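Side-chain contact in conserved membrane protein (Chlamydia abortus, PDB 6GZU), which combines deubiquitinating and acetyltransferase activities in a secreted CE-clan effector that induces fragmentation of the host Golgi: residues S201-I206 against Y233-F238. Residues are numbered along the deposited sequence; the frame is centred on the assembly and turned at random.
Sequences STSCGI and YFLQEF
Ile206 and Leu235 form the tight centre of a contact without hydrogen bonds across it, carried mainly by apolar side chains, between the start of helix 204-217 and the middle of helix 228-241. The gamma-methyl CG2 of Ile206 lies 3.7 Å from Leu235 CG and 3.8 Å from Leu235 CD1, and thus rests against the CG-CD1 side of the leucine. With chi1 at -58°, Ile206 holds CG2 opposite its backbone N and extends it across the gap between the helices. The same methyl reaches the ring of Phe238 at its edge, near the ring plane, with CG2 3.9 Å from Phe238 CD2. It is therefore wedged between two residues lying three positions apart on the facing helix. Outside the pair of segments, Trp207 adds to the packing on Leu235, while His26 meets the Phe238 ring edge-to-face.

The other methyl of the leucine turns to Ser203 in a smaller contact that buries little surface: Leu235 CD2 sits 3.9 Å from Ser203 CB, at the N-cap position of helix 204-217. Ser203 OG hydrogen-bonds to Asp200 OD1, and CB is the serine atom nearest the leucine. On the solvent side, Gln236 and Glu237 are exposed and neither touches 201-206.

Cys204, between Ser203 and Ile206, directs its CB away from Leu235 and packs on His134 of strand 134-141. The buried hydrophobic seam thus backs a helix whose N-terminal cysteine, with His134 and Asp151, probably forms the Cys-His-Asp catalytic triad of a Ulp1-like CE-clan cysteine protease fold.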
ATOM      1  N   SER A 201       2.082  14.294  14.722  1.00 45.22           N
ATOM      2  CA  SER A 201       0.855  13.511  14.733  1.00 45.15           C
ATOM      3  C   SER A 201       0.306  13.335  13.321  1.00 43.97           C
ATOM      4  O   SER A 201      -0.725  12.679  13.120  1.00 44.91           O
ATOM      5  CB  SER A 201      -0.180  14.189  15.630  1.00 47.23           C
ATOM      6  OG  SER A 201      -0.077  15.597  15.508  1.00 48.89           O
ATOM      7  N   THR A 202       1.002  13.909  12.343  1.00 41.77           N
ATOM      8  CA  THR A 202       0.376  14.175  11.052  1.00 39.69           C
ATOM      9  C   THR A 202       1.148  13.735   9.798  1.00 37.14           C
ATOM     10  O   THR A 202       0.568  13.701   8.707  1.00 39.80           O
ATOM     11  CB  THR A 202       0.059  15.684  10.912  1.00 41.71           C
ATOM     12  OG1 THR A 202       1.279  16.435  10.896  1.00 43.52           O
ATOM     13  CG2 THR A 202      -0.814  16.176  12.080  1.00 43.71           C
ATOM     14  N   SER A 203       2.439  13.412   9.941  1.00 34.07           N
ATOM     15  CA  SER A 203       3.328  13.131   8.788  1.00 32.29           C
ATOM     16  C   SER A 203       3.418  11.690   8.316  1.00 29.42           C
ATOM     17  O   SER A 203       4.247  11.379   7.442  1.00 28.47           O
ATOM     18  CB  SER A 203       4.753  13.560   9.060  1.00 33.97           C
ATOM     19  OG  SER A 203       5.264  12.903  10.204  1.00 36.31           O
ATOM     20  N   CYS A 204       2.596  10.794   8.863  1.00 25.45           N
ATOM     21  CA  CYS A 204       2.662   9.374   8.472  1.00 25.09           C
ATOM     22  C   CYS A 204       2.567   9.147   6.982  1.00 24.19           C
ATOM     23  O   CYS A 204       3.267   8.235   6.467  1.00 23.86           O
ATOM     24  CB  CYS A 204       1.552   8.594   9.178  1.00 26.80           C
ATOM     25  SG  CYS A 204      -0.061   9.420   9.050  1.00 28.01           S
ATOM     26  N   GLY A 205       1.686   9.891   6.291  1.00 23.34           N
ATOM     27  CA  GLY A 205       1.498   9.694   4.850  1.00 24.56           C
ATOM     28  C   GLY A 205       2.735  10.077   4.051  1.00 25.57           C
ATOM     29  O   GLY A 205       3.039   9.465   3.018  1.00 24.38           O
ATOM     30  N   ILE A 206       3.464  11.077   4.529  1.00 25.73           N
ATOM     31  CA  ILE A 206       4.691  11.506   3.854  1.00 25.65           C
ATOM     32  C   ILE A 206       5.765  10.453   4.108  1.00 23.85           C
ATOM     33  O   ILE A 206       6.454  10.020   3.166  1.00 22.64           O
ATOM     34  CB  ILE A 206       5.149  12.843   4.394  1.00 27.25           C
ATOM     35  CG1 ILE A 206       4.028  13.872   4.205  1.00 29.47           C
ATOM     36  CG2 ILE A 206       6.428  13.281   3.689  1.00 29.23           C
ATOM     37  CD1 ILE A 206       4.283  15.208   4.900  1.00 29.04           C
ATOM     38  N   TYR A 233      14.325  17.644   8.797  1.00 36.35           N
ATOM     39  CA  TYR A 233      15.092  18.110   7.633  1.00 37.60           C
ATOM     40  C   TYR A 233      15.089  17.071   6.515  1.00 36.72           C
ATOM     41  O   TYR A 233      15.041  17.416   5.333  1.00 37.56           O
ATOM     42  CB  TYR A 233      16.536  18.447   8.041  1.00 41.51           C
ATOM     43  CG  TYR A 233      16.770  19.895   8.375  1.00 45.34           C
ATOM     44  CD1 TYR A 233      15.920  20.578   9.252  1.00 45.85           C
ATOM     45  CD2 TYR A 233      17.859  20.574   7.841  1.00 46.90           C
ATOM     46  CE1 TYR A 233      16.134  21.923   9.596  1.00 45.38           C
ATOM     47  N   PHE A 234      15.133  15.797   6.904  1.00 34.91           N
ATOM     48  CA  PHE A 234      15.097  14.660   5.969  1.00 33.33           C
ATOM     49  C   PHE A 234      13.793  14.646   5.174  1.00 32.61           C
ATOM     50  O   PHE A 234      13.796  14.508   3.943  1.00 34.50           O
ATOM     51  CB  PHE A 234      15.265  13.361   6.765  1.00 33.72           C
ATOM     52  CG  PHE A 234      15.356  12.114   5.926  1.00 34.82           C
ATOM     53  CD1 PHE A 234      16.504  11.829   5.210  1.00 36.34           C
ATOM     54  CD2 PHE A 234      14.327  11.192   5.926  1.00 35.07           C
ATOM     55  CE1 PHE A 234      16.596  10.651   4.462  1.00 37.37           C
ATOM     56  CE2 PHE A 234      14.419  10.003   5.187  1.00 35.87           C
ATOM     57  CZ  PHE A 234      15.546   9.738   4.450  1.00 36.28           C
ATOM     58  N   LEU A 235      12.672  14.779   5.876  1.00 31.24           N
ATOM     59  CA  LEU A 235      11.352  14.800   5.241  1.00 30.52           C
ATOM     60  C   LEU A 235      11.221  16.016   4.356  1.00 29.71           C
ATOM     61  O   LEU A 235      10.644  15.955   3.283  1.00 30.97           O
ATOM     62  CB  LEU A 235      10.266  14.862   6.318  1.00 34.00           C
ATOM     63  CG  LEU A 235       9.006  14.018   6.293  1.00 39.13           C
ATOM     64  CD1 LEU A 235       9.356  12.523   6.056  1.00 38.85           C
ATOM     65  CD2 LEU A 235       8.309  14.198   7.637  1.00 41.21           C
ATOM     66  N   GLN A 236      11.715  17.156   4.833  1.00 32.17           N
ATOM     67  CA  GLN A 236      11.621  18.378   4.049  1.00 34.77           C
ATOM     68  C   GLN A 236      12.371  18.245   2.736  1.00 35.85           C
ATOM     69  O   GLN A 236      11.910  18.721   1.698  1.00 36.41           O
ATOM     70  CB  GLN A 236      12.209  19.552   4.817  1.00 37.92           C
ATOM     71  CG  GLN A 236      12.031  20.850   4.118  1.00 42.35           C
ATOM     72  CD  GLN A 236      10.683  21.463   4.437  1.00 48.29           C
ATOM     73  OE1 GLN A 236       9.638  20.948   4.031  1.00 50.74           O
ATOM     74  NE2 GLN A 236      10.702  22.571   5.200  1.00 51.41           N
ATOM     75  N   GLU A 237      13.546  17.618   2.789  1.00 37.04           N
ATOM     76  CA  GLU A 237      14.349  17.385   1.584  1.00 36.89           C
ATOM     77  C   GLU A 237      13.562  16.549   0.570  1.00 33.77           C
ATOM     78  O   GLU A 237      13.608  16.811  -0.629  1.00 34.91           O
ATOM     79  CB  GLU A 237      15.628  16.629   1.946  1.00 41.36           C
ATOM     80  CG  GLU A 237      16.618  16.483   0.795  1.00 44.98           C
ATOM     81  CD  GLU A 237      18.032  16.192   1.290  1.00 47.08           C
ATOM     82  N   PHE A 238      12.849  15.540   1.060  1.00 31.62           N
ATOM     83  CA  PHE A 238      12.005  14.724   0.195  1.00 29.29           C
ATOM     84  C   PHE A 238      10.880  15.535  -0.408  1.00 27.89           C
ATOM     85  O   PHE A 238      10.665  15.489  -1.631  1.00 29.10           O
ATOM     86  CB  PHE A 238      11.461  13.523   0.995  1.00 28.62           C
ATOM     87  CG  PHE A 238      10.331  12.816   0.322  1.00 27.73           C
ATOM     88  CD1 PHE A 238      10.574  11.979  -0.771  1.00 28.96           C
ATOM     89  CD2 PHE A 238       9.030  12.958   0.792  1.00 26.09           C
ATOM     90  CE1 PHE A 238       9.540  11.285  -1.391  1.00 27.87           C
ATOM     91  CE2 PHE A 238       7.963  12.283   0.161  1.00 25.57           C
ATOM     92  CZ  PHE A 238       8.234  11.435  -0.940  1.00 26.04           C
TER